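Local coordinates for acetaldehyde dehydrogenase (Acetylating) (Geobacillus thermoglucosidasius, PDB 5J78), which catalyses the reversible, coenzyme A-dependent oxidation of acetaldehyde to acetyl-CoA, probably with NAD+ as the electron acceptor, as in other acetylating aldehyde dehydrogenases, at residues 49-54 and 128-133; 105-110 and 154-159; 37-42 and 160-165; 235-240 and 457-462; 179-184 and 192-197. All coordinates share one frame; numbering follows the deposited sequence.

Overall arrangement
Contacts 1, 3 and 5 lie along the neighbouring strands 124-138, 160-165 and 194-196 of the mixed sheet. Helix 28-51 serves both contact 1, near its C-terminal end, and contact 3. Contacts 3 and 5 are buried: the first is wholly apolar, and the second adds a glutamine-to-backbone bond to aliphatic packing within a beta-alpha-beta unit. Contacts 1, 2 and 4 are only partly buried and more polar, with a weak carboxylate-amide bond, a lysine of helix 143-156 bound to turn carbonyls, and an aromatic pair with a water between the tyrosine hydroxyl and the histidine carbonyl. Contacts 1 and 2 touch through Arg158 and Asn159, whereas contact 4 stays clear of contacts 3 and 5.

Contact 1 of 5, residues 49-54 and 128-133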
# COMPACT_ATOMS: atom_id res chain seq x y z
N ILE A 49 -17.99 2.74 -31.89
CA ILE A 49 -18.54 3.35 -33.08
C ILE A 49 -17.41 3.75 -34.01
O ILE A 49 -17.46 3.53 -35.21
CB ILE A 49 -19.41 4.57 -32.75
CG1 ILE A 49 -20.61 4.14 -31.91
CG2 ILE A 49 -19.87 5.29 -34.03
CD1 ILE A 49 -21.41 5.30 -31.33
N LEU A 50 -16.36 4.35 -33.45
CA LEU A 50 -15.29 4.81 -34.29
C LEU A 50 -14.65 3.63 -35.03
O LEU A 50 -14.33 3.72 -36.21
CB LEU A 50 -14.23 5.56 -33.48
CG LEU A 50 -13.18 6.27 -34.34
CD1 LEU A 50 -13.79 7.49 -35.04
CD2 LEU A 50 -11.95 6.70 -33.54
N GLU A 51 -14.49 2.52 -34.32
CA GLU A 51 -13.75 1.38 -34.84
C GLU A 51 -14.41 0.77 -36.08
O GLU A 51 -13.75 0.09 -36.87
CB GLU A 51 -13.60 0.29 -33.76
CG GLU A 51 -12.73 -0.89 -34.27
CD GLU A 51 -12.20 -1.83 -33.17
OE1 GLU A 51 -12.23 -1.48 -31.97
OE2 GLU A 51 -11.74 -2.94 -33.54
N LYS A 52 -15.71 0.99 -36.23
CA LYS A 52 -16.45 0.48 -37.39
C LYS A 52 -16.25 1.28 -38.67
O LYS A 52 -16.62 0.82 -39.75
CB LYS A 52 -17.94 0.40 -37.04
CG LYS A 52 -18.22 -0.64 -35.95
CD LYS A 52 -19.69 -0.76 -35.55
CE LYS A 52 -19.85 -1.90 -34.53
NZ LYS A 52 -21.22 -1.95 -33.95
N MET A 53 -15.65 2.47 -38.58
CA MET A 53 -15.52 3.33 -39.76
C MET A 53 -14.44 2.92 -40.76
O MET A 53 -13.49 2.22 -40.41
CB MET A 53 -15.26 4.78 -39.33
CG MET A 53 -16.35 5.35 -38.48
SD MET A 53 -16.02 7.08 -38.06
CE MET A 53 -17.48 7.46 -37.12
N THR A 54 -14.59 3.37 -42.00
CA THR A 54 -13.55 3.21 -43.02
C THR A 54 -12.35 4.13 -42.81
O THR A 54 -12.44 5.14 -42.10
CB THR A 54 -14.08 3.51 -44.43
OG1 THR A 54 -14.44 4.89 -44.50
CG2 THR A 54 -15.30 2.64 -44.79
N ALA A 128 -4.52 -4.04 -38.35
CA ALA A 128 -4.38 -2.97 -37.36
C ALA A 128 -5.49 -3.10 -36.33
O ALA A 128 -6.67 -3.18 -36.68
CB ALA A 128 -4.42 -1.61 -38.02
N GLN A 129 -5.10 -3.13 -35.06
CA GLN A 129 -6.04 -3.28 -33.96
C GLN A 129 -5.91 -2.14 -32.94
O GLN A 129 -4.89 -2.05 -32.25
CB GLN A 129 -5.82 -4.62 -33.25
CG GLN A 129 -6.79 -4.87 -32.10
CD GLN A 129 -8.24 -4.93 -32.59
OE1 GLN A 129 -8.57 -5.65 -33.54
NE2 GLN A 129 -9.11 -4.17 -31.95
N PRO A 130 -6.94 -1.29 -32.81
CA PRO A 130 -6.87 -0.20 -31.83
C PRO A 130 -6.67 -0.68 -30.40
O PRO A 130 -7.25 -1.69 -30.03
CB PRO A 130 -8.25 0.48 -31.96
CG PRO A 130 -8.78 0.05 -33.24
CD PRO A 130 -8.25 -1.33 -33.48
N VAL A 131 -5.91 0.05 -29.60
CA VAL A 131 -5.69 -0.32 -28.22
C VAL A 131 -6.92 -0.10 -27.36
O VAL A 131 -7.05 -0.73 -26.31
CB VAL A 131 -4.52 0.44 -27.58
CG1 VAL A 131 -3.23 0.03 -28.23
CG2 VAL A 131 -4.74 1.96 -27.64
N GLY A 132 -7.80 0.79 -27.82
CA GLY A 132 -9.07 1.03 -27.15
C GLY A 132 -9.21 2.45 -26.58
O GLY A 132 -9.58 3.39 -27.31
N ILE A 133 -8.98 2.59 -25.28
CA ILE A 133 -9.08 3.90 -24.62
C ILE A 133 -7.72 4.28 -24.07
O ILE A 133 -7.13 3.54 -23.28
CB ILE A 133 -10.08 3.89 -23.45
CG1 ILE A 133 -11.44 3.41 -23.93
CG2 ILE A 133 -10.17 5.30 -22.80
CD1 ILE A 133 -12.46 3.26 -22.81
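Glu51, in the last turns of helix 28-51, reaches across to Gln129 and Pro130 of strand 124-138, and its side chain carries the contact on the helix side. The end of this helix thereby packs beside a strand of the mixed, Rossmann-type sheet. The polar part is one bond: Gln129 NE2 donates to Glu51 OE2 at 3.3 Å, a weak interaction because it is long and its N-H points off line, with an angle of 145° at the hydrogen. The carboxylate and amide planes are turned 58° against each other, so the two groups meet askew and form no flat paired ring of bonds. Glu51 spans the gap with an extended chain whose CG lies opposite the backbone N (chi1 -176°). Gln129 starts out facing away from the helix and comes back through a bend at its second torsion, which brings only its amide end near.

In the apolar part, the CG and CD edge of the Pro130 ring packs against the same carboxylate. Glu51 CD lies 3.9 Å from Pro130 CG, and Glu51 OE2 lies 3.8 Å from Pro130 CD.

Both polar ends have other partners. Glu51 OE1 is bonded to Gln47 one helical turn back, and Gln129 OE1 bonds a glycerol, probably from the crystallisation liquor, and, weakly, Lys464. Arg158 links both segments, bonding Glu51 O through NH2 and, weakly, Ala128 O through NH1.

With Gln47 as its stronger partner, the carboxylate is probably held mainly by its own helix, and the bond to Gln129 is a weak, secondary link between helix end and strand.

Contact 2 of 5, residues 105-110 and 154-159; sequences NSIKDV and AVKARN
Lys156, in the last turn of helix 143-156, pushes its ammonium group into the type I beta turn Ile107-Val110 that follows on helix 89-107. Two carbonyls of this turn region receive it: NZ donates to Lys108 O at 3.1 Å, coming from above the carbonyl plane, and makes a weak bond of 2.9 Å to Val110 O. The chain gets there by leaving with CG opposite the backbone N (chi1 172°) and then bending at its second torsion. Its aliphatic part slides antiparallel past Ile107, whose CD1 rests 3.9 Å from Lys156 CB.

A salt bridge to Asp59 of helix 55-84 completes the grip on NZ, so a buried charge is probably balanced by one carboxylate and by carbonyls of the turn. Replacing this residue with a methionine would probably leave Asp59 without its counter-charge and the carbonyls of Lys108 and Val110 without this donor.

Further out, each segment fixes its own shape. The turn closes through Val110 N to Ile107 O at 3.0 Å, and Lys108 folds back so that its NZ bonds Asn105 OD1 at 2.9 Å. Helix 143-156 ends in a Schellman motif, with Arg158 at positive phi. There Ala154 O accepts twice from Asn159: from its backbone N at 2.9 Å, and from its side-chain ND2 at 3.1 Å, which sits in the carbonyl plane on a lone pair.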
# COMPACT_ATOMS: atom_id res chain seq x y z
N ASN A 105 0.77 15.79 -40.82
CA ASN A 105 1.38 15.35 -42.07
C ASN A 105 2.11 14.01 -41.92
O ASN A 105 2.13 13.23 -42.86
CB ASN A 105 2.34 16.45 -42.58
CG ASN A 105 1.59 17.62 -43.19
OD1 ASN A 105 0.45 17.48 -43.66
ND2 ASN A 105 2.22 18.78 -43.21
N SER A 106 2.67 13.73 -40.75
CA SER A 106 3.40 12.48 -40.52
C SER A 106 2.49 11.26 -40.29
O SER A 106 2.97 10.15 -40.27
CB SER A 106 4.33 12.62 -39.33
OG SER A 106 3.59 12.52 -38.13
N ILE A 107 1.19 11.47 -40.08
CA ILE A 107 0.31 10.35 -39.79
C ILE A 107 -0.82 10.22 -40.80
O ILE A 107 -1.46 9.17 -40.88
CB ILE A 107 -0.30 10.45 -38.34
CG1 ILE A 107 -1.29 11.62 -38.21
CG2 ILE A 107 0.82 10.56 -37.31
CD1 ILE A 107 -2.06 11.66 -36.87
N LYS A 108 -1.07 11.26 -41.59
CA LYS A 108 -2.26 11.28 -42.43
C LYS A 108 -2.28 10.17 -43.48
O LYS A 108 -3.35 9.70 -43.85
CB LYS A 108 -2.42 12.64 -43.12
CG LYS A 108 -1.34 12.99 -44.12
CD LYS A 108 -1.62 14.34 -44.78
CE LYS A 108 -0.79 14.56 -46.04
NZ LYS A 108 0.19 15.64 -45.84
N ASP A 109 -1.11 9.74 -43.96
CA ASP A 109 -1.05 8.65 -44.94
C ASP A 109 -0.75 7.27 -44.31
O ASP A 109 -0.54 6.30 -45.04
CB ASP A 109 -0.02 8.98 -46.02
CG ASP A 109 -0.39 10.23 -46.82
OD1 ASP A 109 -1.60 10.48 -47.03
OD2 ASP A 109 0.53 10.97 -47.23
N VAL A 110 -0.75 7.15 -42.99
CA VAL A 110 -0.52 5.84 -42.37
C VAL A 110 -1.79 4.99 -42.44
O VAL A 110 -2.90 5.44 -42.14
CB VAL A 110 -0.05 5.97 -40.91
CG1 VAL A 110 -0.00 4.59 -40.23
CG2 VAL A 110 1.33 6.63 -40.84
N ALA A 154 -4.13 9.50 -31.46
CA ALA A 154 -5.06 8.56 -30.86
C ALA A 154 -6.22 8.26 -31.78
O ALA A 154 -6.62 7.10 -31.93
CB ALA A 154 -5.58 9.08 -29.51
N VAL A 155 -6.79 9.29 -32.39
CA VAL A 155 -7.99 9.09 -33.20
C VAL A 155 -7.63 8.43 -34.54
O VAL A 155 -8.36 7.58 -35.03
CB VAL A 155 -8.74 10.42 -33.44
CG1 VAL A 155 -9.90 10.25 -34.45
CG2 VAL A 155 -9.28 10.94 -32.12
N LYS A 156 -6.50 8.81 -35.11
CA LYS A 156 -6.04 8.20 -36.36
C LYS A 156 -5.87 6.68 -36.20
O LYS A 156 -6.14 5.93 -37.15
CB LYS A 156 -4.73 8.86 -36.80
CG LYS A 156 -4.01 8.21 -37.98
CD LYS A 156 -4.73 8.39 -39.30
CE LYS A 156 -4.15 7.43 -40.34
NZ LYS A 156 -4.51 7.77 -41.75
N ALA A 157 -5.47 6.22 -35.02
CA ALA A 157 -5.34 4.77 -34.76
C ALA A 157 -6.64 4.14 -34.27
O ALA A 157 -6.69 2.94 -33.92
CB ALA A 157 -4.22 4.52 -33.76
N ARG A 158 -7.69 4.97 -34.23
CA ARG A 158 -9.08 4.56 -33.99
C ARG A 158 -9.40 4.31 -32.52
O ARG A 158 -10.23 3.47 -32.18
CB ARG A 158 -9.44 3.33 -34.83
CG ARG A 158 -9.23 3.54 -36.33
CD ARG A 158 -8.84 2.27 -37.05
NE ARG A 158 -9.97 1.36 -37.14
CZ ARG A 158 -9.89 0.03 -37.16
NH1 ARG A 158 -8.72 -0.58 -37.10
NH2 ARG A 158 -10.98 -0.69 -37.26
N ASN A 159 -8.76 5.09 -31.66
CA ASN A 159 -8.99 5.06 -30.22
C ASN A 159 -9.84 6.23 -29.73
O ASN A 159 -9.96 7.25 -30.41
CB ASN A 159 -7.65 5.08 -29.49
CG ASN A 159 -6.72 4.02 -29.99
OD1 ASN A 159 -6.94 2.82 -29.75
ND2 ASN A 159 -5.70 4.43 -30.73

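Contact 3 of 5, residues 37-42 and 160-165; sequences RNYLEE and AIVFSP
Tyr39 and Leu40 of helix 28-51 meet strand 160-165 through one residue, Val162, and the alternation of the strand explains why. Ala160 begins it with backbone bonds to Gly132 and Val134 of the parallel strand 124-138, which set it inside the mixed sheet. Ile161 turns its side chain to the other side of the sheet, toward Lys150 and Ala154 of helix 143-156.

Val162 then faces helix 28-51 at the point where the backbones come closest, 7.0 Å between its CA and Tyr39 CA. Its two methyls divide the work. CG1 lies opposite the backbone N (chi1 -178°) and meets Tyr39, 4.1 Å from ring atom CD2 and 4.2 Å from CB, approaching the ring obliquely. CG2, beside the backbone N, touches Leu40 CD2 at 4.0 Å. Both helix side chains cross the valine at about a right angle. Leu40 leaves its backbone beside the strand rather than at it, and its end bends in to make this contact.

Phe163 again belongs to the other side, where Ile161 CG1 lies 3.8 Å above one face of its ring. Ser164 and Pro165 continue the strand beside Ile197 and Cys196. On helix 28-51, Arg37 makes salt bridges with Glu207 of its own chain and with Asp27 and Asp29 of a neighbouring subunit, and Glu41 with Arg26 of that subunit.

The chemistry is thus split by side. Carbon meets carbon toward the sheet, with no polar bond between the two segments, while charged pairs, several of them between subunits, lie on the outward flank of a helix layered between a Rossmann-type sheet and an oligomer interface.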
# COMPACT_ATOMS: atom_id res chain seq x y z
N ARG A 37 -15.07 8.22 -14.40
CA ARG A 37 -15.87 7.03 -14.71
C ARG A 37 -16.86 7.32 -15.83
O ARG A 37 -16.96 6.55 -16.77
CB ARG A 37 -16.61 6.53 -13.47
CG ARG A 37 -15.65 6.06 -12.36
CD ARG A 37 -16.39 5.40 -11.21
NE ARG A 37 -15.51 4.93 -10.14
CZ ARG A 37 -15.95 4.46 -8.98
NH1 ARG A 37 -17.24 4.39 -8.75
NH2 ARG A 37 -15.10 4.05 -8.04
N ASN A 38 -17.54 8.46 -15.77
CA ASN A 38 -18.42 8.85 -16.86
C ASN A 38 -17.70 9.00 -18.21
O ASN A 38 -18.20 8.53 -19.22
CB ASN A 38 -19.13 10.16 -16.52
CG ASN A 38 -20.13 10.02 -15.37
OD1 ASN A 38 -20.63 8.95 -15.09
ND2 ASN A 38 -20.41 11.12 -14.70
N TYR A 39 -16.54 9.65 -18.22
CA TYR A 39 -15.77 9.79 -19.46
C TYR A 39 -15.36 8.45 -20.04
O TYR A 39 -15.42 8.25 -21.25
CB TYR A 39 -14.52 10.65 -19.24
CG TYR A 39 -14.78 12.11 -18.96
CD1 TYR A 39 -16.02 12.68 -19.19
CD2 TYR A 39 -13.76 12.92 -18.46
CE1 TYR A 39 -16.24 14.03 -18.94
CE2 TYR A 39 -13.97 14.25 -18.21
CZ TYR A 39 -15.22 14.81 -18.44
OH TYR A 39 -15.43 16.15 -18.18
N LEU A 40 -14.89 7.54 -19.19
CA LEU A 40 -14.41 6.27 -19.72
C LEU A 40 -15.57 5.45 -20.29
O LEU A 40 -15.41 4.78 -21.31
CB LEU A 40 -13.69 5.49 -18.63
CG LEU A 40 -12.31 6.01 -18.25
CD1 LEU A 40 -11.88 5.39 -16.92
CD2 LEU A 40 -11.30 5.69 -19.35
N GLU A 41 -16.74 5.50 -19.67
CA GLU A 41 -17.85 4.70 -20.20
C GLU A 41 -18.34 5.31 -21.50
O GLU A 41 -18.61 4.61 -22.46
CB GLU A 41 -18.97 4.57 -19.18
CG GLU A 41 -18.90 3.24 -18.46
CD GLU A 41 -19.42 3.31 -17.06
OE1 GLU A 41 -20.46 3.96 -16.86
OE2 GLU A 41 -18.76 2.72 -16.17
N GLU A 42 -18.41 6.63 -21.56
CA GLU A 42 -18.76 7.29 -22.80
C GLU A 42 -17.67 7.07 -23.86
O GLU A 42 -17.97 6.88 -25.03
CB GLU A 42 -18.99 8.79 -22.56
CG GLU A 42 -20.27 9.06 -21.77
CD GLU A 42 -20.18 10.31 -20.88
OE1 GLU A 42 -19.31 11.17 -21.14
OE2 GLU A 42 -20.96 10.42 -19.91
N ALA A 160 -10.41 6.07 -28.54
CA ALA A 160 -10.91 7.19 -27.73
C ALA A 160 -9.76 7.65 -26.85
O ALA A 160 -8.81 6.91 -26.63
CB ALA A 160 -12.13 6.79 -26.89
N ILE A 161 -9.81 8.88 -26.34
CA ILE A 161 -8.76 9.36 -25.44
C ILE A 161 -9.37 10.24 -24.36
O ILE A 161 -10.26 11.07 -24.64
CB ILE A 161 -7.64 10.12 -26.20
CG1 ILE A 161 -6.56 10.58 -25.22
CG2 ILE A 161 -8.18 11.30 -26.99
CD1 ILE A 161 -5.19 10.70 -25.85
N VAL A 162 -8.93 10.01 -23.12
CA VAL A 162 -9.32 10.82 -21.96
C VAL A 162 -8.10 11.53 -21.41
O VAL A 162 -7.14 10.88 -20.99
CB VAL A 162 -9.95 9.96 -20.82
CG1 VAL A 162 -10.39 10.85 -19.67
CG2 VAL A 162 -11.13 9.15 -21.33
N PHE A 163 -8.14 12.86 -21.40
CA PHE A 163 -7.02 13.68 -20.93
C PHE A 163 -7.06 14.03 -19.45
O PHE A 163 -8.11 14.23 -18.87
CB PHE A 163 -6.96 14.98 -21.73
CG PHE A 163 -6.53 14.76 -23.14
CD1 PHE A 163 -5.24 14.36 -23.41
CD2 PHE A 163 -7.42 14.93 -24.18
CE1 PHE A 163 -4.83 14.14 -24.70
CE2 PHE A 163 -7.02 14.71 -25.49
CZ PHE A 163 -5.72 14.31 -25.74
N SER A 164 -5.86 14.12 -18.87
CA SER A 164 -5.67 14.56 -17.49
C SER A 164 -4.66 15.72 -17.45
O SER A 164 -3.45 15.49 -17.63
CB SER A 164 -5.19 13.38 -16.61
OG SER A 164 -5.10 13.75 -15.24
N PRO A 165 -5.14 16.96 -17.22
CA PRO A 165 -4.25 18.13 -17.09
C PRO A 165 -3.52 18.21 -15.77
O PRO A 165 -4.00 17.77 -14.73
CB PRO A 165 -5.20 19.33 -17.17
CG PRO A 165 -6.53 18.80 -17.50
CD PRO A 165 -6.55 17.36 -17.09

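Contact 4 of 5, residues 235-240 and 457-462; sequences PAYGVG and VTHLFN
Tyr237, on strand 236-238, lies with its ring against His459 in the short 3-10 segment 457-459. Its CB leaves the strand toward His459, and CG swings to the side of the backbone N (chi1 -68°), which brings the ring to the histidine; Leu218 of strand 216-219 also touches it. On one flank CE1 meets His459 CD2 at 3.9 Å. On the other, CE2 lies 3.5 Å from His459 O. CZ has His459 CB over the ring face, 4.0 Å away and displaced toward the rim. At the tip, OH bonds a water at 2.8 Å, which sits at the ring edge in its plane and donates to His459 O at 3.0 Å.

The rings of Tyr237 and His459 form an offset edge-to-face pair: the histidine edge is directed at the tyrosine face, with centroids 5.5 Å apart and planes at 69°. The imidazole is held by bonds from Thr456 N to ND1 and from NE2 to Asp453, which probably fixes the rotation of the ring.

Ile450 of its own chain and Ile450 of a neighbouring subunit both pack on Tyr237. An offset edge-to-face pair with a bridging water thus joins an outer strand of the Rossmann-type sheet to the turn leading into strand 461-468, close to a subunit interface.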
# COMPACT_ATOMS: atom_id res chain seq x y z
N PRO A 235 -0.34 -1.04 -19.15
CA PRO A 235 0.65 -0.67 -20.16
C PRO A 235 0.78 0.85 -20.27
O PRO A 235 -0.25 1.56 -20.34
CB PRO A 235 0.10 -1.30 -21.44
CG PRO A 235 -0.85 -2.33 -20.98
CD PRO A 235 -1.44 -1.80 -19.74
N ALA A 236 2.01 1.35 -20.27
CA ALA A 236 2.26 2.80 -20.36
C ALA A 236 3.42 3.16 -21.28
O ALA A 236 4.44 2.46 -21.34
CB ALA A 236 2.53 3.37 -18.99
N TYR A 237 3.26 4.29 -21.95
CA TYR A 237 4.36 4.95 -22.63
C TYR A 237 4.68 6.21 -21.87
O TYR A 237 3.92 7.19 -21.88
CB TYR A 237 4.01 5.27 -24.08
CG TYR A 237 3.88 4.06 -24.97
CD1 TYR A 237 4.99 3.50 -25.59
CD2 TYR A 237 2.64 3.48 -25.21
CE1 TYR A 237 4.87 2.39 -26.41
CE2 TYR A 237 2.52 2.37 -26.02
CZ TYR A 237 3.64 1.83 -26.62
OH TYR A 237 3.52 0.72 -27.43
N GLY A 238 5.83 6.19 -21.20
CA GLY A 238 6.27 7.32 -20.39
C GLY A 238 7.32 8.14 -21.12
O GLY A 238 7.79 7.76 -22.19
N VAL A 239 7.67 9.28 -20.53
CA VAL A 239 8.83 10.05 -20.95
C VAL A 239 9.83 10.11 -19.82
O VAL A 239 9.58 9.63 -18.72
CB VAL A 239 8.45 11.50 -21.33
CG1 VAL A 239 7.40 11.51 -22.43
CG2 VAL A 239 7.94 12.26 -20.11
N GLY A 240 10.98 10.70 -20.11
CA GLY A 240 11.93 11.06 -19.08
C GLY A 240 12.27 12.52 -19.27
O GLY A 240 11.96 13.09 -20.31
N VAL A 457 1.56 7.53 -34.04
CA VAL A 457 0.34 6.71 -34.23
C VAL A 457 0.57 5.16 -34.17
O VAL A 457 -0.30 4.41 -33.74
CB VAL A 457 -0.33 7.06 -35.58
CG1 VAL A 457 0.56 6.68 -36.76
CG2 VAL A 457 -1.70 6.43 -35.70
N THR A 458 1.76 4.71 -34.56
CA THR A 458 2.05 3.29 -34.59
C THR A 458 2.20 2.72 -33.17
O THR A 458 2.17 1.51 -32.98
CB THR A 458 3.30 3.00 -35.40
OG1 THR A 458 4.42 3.76 -34.89
CG2 THR A 458 3.06 3.40 -36.85
N HIS A 459 2.33 3.60 -32.17
CA HIS A 459 2.37 3.14 -30.78
C HIS A 459 0.97 2.92 -30.20
O HIS A 459 0.83 2.35 -29.11
CB HIS A 459 3.18 4.12 -29.92
CG HIS A 459 4.61 4.22 -30.33
ND1 HIS A 459 5.09 5.24 -31.13
CD2 HIS A 459 5.66 3.40 -30.10
CE1 HIS A 459 6.38 5.05 -31.35
NE2 HIS A 459 6.76 3.94 -30.73
N LEU A 460 -0.06 3.34 -30.93
CA LEU A 460 -1.43 3.25 -30.43
C LEU A 460 -2.35 2.27 -31.18
O LEU A 460 -3.57 2.36 -31.04
CB LEU A 460 -2.06 4.65 -30.43
CG LEU A 460 -1.33 5.63 -29.53
CD1 LEU A 460 -2.07 6.98 -29.53
CD2 LEU A 460 -1.20 5.12 -28.11
N PHE A 461 -1.79 1.35 -31.96
CA PHE A 461 -2.52 0.16 -32.35
C PHE A 461 -1.60 -1.04 -32.31
O PHE A 461 -0.40 -0.94 -32.54
CB PHE A 461 -3.19 0.28 -33.74
CG PHE A 461 -2.23 0.53 -34.89
CD1 PHE A 461 -1.81 1.81 -35.20
CD2 PHE A 461 -1.79 -0.52 -35.68
CE1 PHE A 461 -0.92 2.04 -36.29
CE2 PHE A 461 -0.92 -0.30 -36.75
CZ PHE A 461 -0.48 0.97 -37.05
N ASN A 462 -2.19 -2.17 -31.93
CA ASN A 462 -1.51 -3.46 -31.95
C ASN A 462 -1.58 -4.05 -33.34
O ASN A 462 -2.50 -3.73 -34.09
CB ASN A 462 -2.16 -4.42 -30.95
CG ASN A 462 -2.11 -3.91 -29.51
OD1 ASN A 462 -3.12 -3.95 -28.79
ND2 ASN A 462 -0.96 -3.44 -29.09
O HOH W 1 1.09 -0.42 -28.06

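Contact 5 of 5, residues 179-184 and 192-197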
# COMPACT_ATOMS: atom_id res chain seq x y z
N ILE A 179 -12.06 21.66 -28.33
CA ILE A 179 -11.90 22.02 -29.72
C ILE A 179 -11.63 20.78 -30.59
O ILE A 179 -12.16 20.67 -31.69
CB ILE A 179 -10.78 23.05 -29.89
CG1 ILE A 179 -11.25 24.42 -29.39
CG2 ILE A 179 -10.36 23.20 -31.35
CD1 ILE A 179 -10.13 25.38 -29.13
N MET A 180 -10.81 19.85 -30.11
CA MET A 180 -10.56 18.60 -30.84
C MET A 180 -11.85 17.77 -31.03
O MET A 180 -12.10 17.26 -32.12
CB MET A 180 -9.48 17.78 -30.12
CG MET A 180 -8.05 18.34 -30.22
SD MET A 180 -7.49 18.80 -31.90
CE MET A 180 -8.02 20.48 -31.97
N GLN A 181 -12.66 17.64 -29.97
CA GLN A 181 -13.89 16.85 -30.03
C GLN A 181 -14.94 17.48 -30.95
O GLN A 181 -15.63 16.78 -31.69
CB GLN A 181 -14.48 16.68 -28.63
CG GLN A 181 -15.86 16.09 -28.58
CD GLN A 181 -15.86 14.62 -28.99
OE1 GLN A 181 -14.82 13.95 -28.93
NE2 GLN A 181 -17.01 14.12 -29.41
N GLU A 182 -15.07 18.79 -30.89
CA GLU A 182 -16.04 19.49 -31.75
C GLU A 182 -15.65 19.37 -33.21
O GLU A 182 -16.50 19.14 -34.06
CB GLU A 182 -16.16 20.96 -31.34
CG GLU A 182 -16.94 21.09 -30.05
CD GLU A 182 -17.00 22.50 -29.49
OE1 GLU A 182 -16.40 23.42 -30.10
OE2 GLU A 182 -17.65 22.66 -28.43
N ALA A 183 -14.36 19.52 -33.51
CA ALA A 183 -13.85 19.30 -34.86
C ALA A 183 -14.12 17.87 -35.34
O ALA A 183 -14.46 17.63 -36.50
CB ALA A 183 -12.37 19.61 -34.91
N ALA A 184 -13.95 16.90 -34.45
CA ALA A 184 -14.11 15.51 -34.82
C ALA A 184 -15.59 15.22 -35.07
O ALA A 184 -15.97 14.57 -36.05
CB ALA A 184 -13.55 14.60 -33.73
N GLY A 192 -18.20 11.97 -27.13
CA GLY A 192 -17.52 11.33 -26.01
C GLY A 192 -16.18 10.72 -26.36
O GLY A 192 -15.53 10.13 -25.51
N LEU A 193 -15.75 10.89 -27.61
CA LEU A 193 -14.51 10.29 -28.10
C LEU A 193 -13.27 10.86 -27.43
O LEU A 193 -12.32 10.13 -27.12
CB LEU A 193 -14.40 10.51 -29.60
CG LEU A 193 -13.30 9.71 -30.28
CD1 LEU A 193 -13.61 8.21 -30.25
CD2 LEU A 193 -13.12 10.19 -31.69
N ILE A 194 -13.29 12.18 -27.27
CA ILE A 194 -12.21 12.98 -26.70
C ILE A 194 -12.78 13.77 -25.54
O ILE A 194 -13.76 14.51 -25.71
CB ILE A 194 -11.61 13.95 -27.71
CG1 ILE A 194 -11.08 13.20 -28.93
CG2 ILE A 194 -10.51 14.78 -27.09
CD1 ILE A 194 -10.95 14.08 -30.15
N SER A 195 -12.19 13.61 -24.37
CA SER A 195 -12.68 14.24 -23.14
C SER A 195 -11.51 14.69 -22.30
O SER A 195 -10.37 14.30 -22.56
CB SER A 195 -13.58 13.27 -22.35
OG SER A 195 -12.92 12.03 -22.09
N CYS A 196 -11.79 15.53 -21.30
CA CYS A 196 -10.74 16.02 -20.41
C CYS A 196 -11.29 16.27 -19.01
O CYS A 196 -12.34 16.89 -18.84
CB CYS A 196 -10.13 17.29 -20.98
SG CYS A 196 -8.74 18.01 -20.09
N ILE A 197 -10.59 15.75 -18.01
CA ILE A 197 -10.88 16.01 -16.60
C ILE A 197 -10.91 17.54 -16.36
O ILE A 197 -9.96 18.24 -16.70
CB ILE A 197 -9.81 15.35 -15.67
CG1 ILE A 197 -9.91 13.82 -15.72
CG2 ILE A 197 -9.98 15.80 -14.23
CD1 ILE A 197 -8.69 13.12 -15.16
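Gln181 OE1 accepts the backbone N of Ile194 at 2.9 Å, joining helix 170-186 to strand 194-196 within a beta-alpha-beta unit that begins with strand 160-165. The bond is somewhat bent, 143° at the hydrogen, and the donor approaches from above the carbonyl plane. Helix and strand run nearly antiparallel, at 160°, with axes 7.8 Å apart, as expected for the return arm of a crossover.

The glutamine leaves the helix with CG opposite the backbone N (chi1 170°) and bends at its second torsion, so its amide lies across the start of the strand. OE1 is packed closely there: Ile194 CB is 3.4 Å from it and Leu193 CB 3.5 Å. The NE2 side has its own partners outside the two segments, Glu185 OE2 one turn on in the helix and Pro190 O in the linking loop. Gln181 NE2 and Gly192 N, both donors, merely sit beside each other. These bonds hold the amide by both ends, probably fixing its flip.

A leucine in place of Gln181 would probably leave Ile194 N without its acceptor, and Glu185 and Pro190 O without a donor at the loop that turns helix into strand.

The rest is hydrocarbon. Helix 55-84 packs on Ile179 and Ala183, and its Ile61 also touches Ala184. Ile194 slides past Gln181 in the opposite direction and sends its CD1 against the helix, toward Met180 and Ala184, where Ala184 CB lies 4.5 Å from Ile194 CD1. Ile194 CD1 also meets Met180 CB, 4.0 Å away.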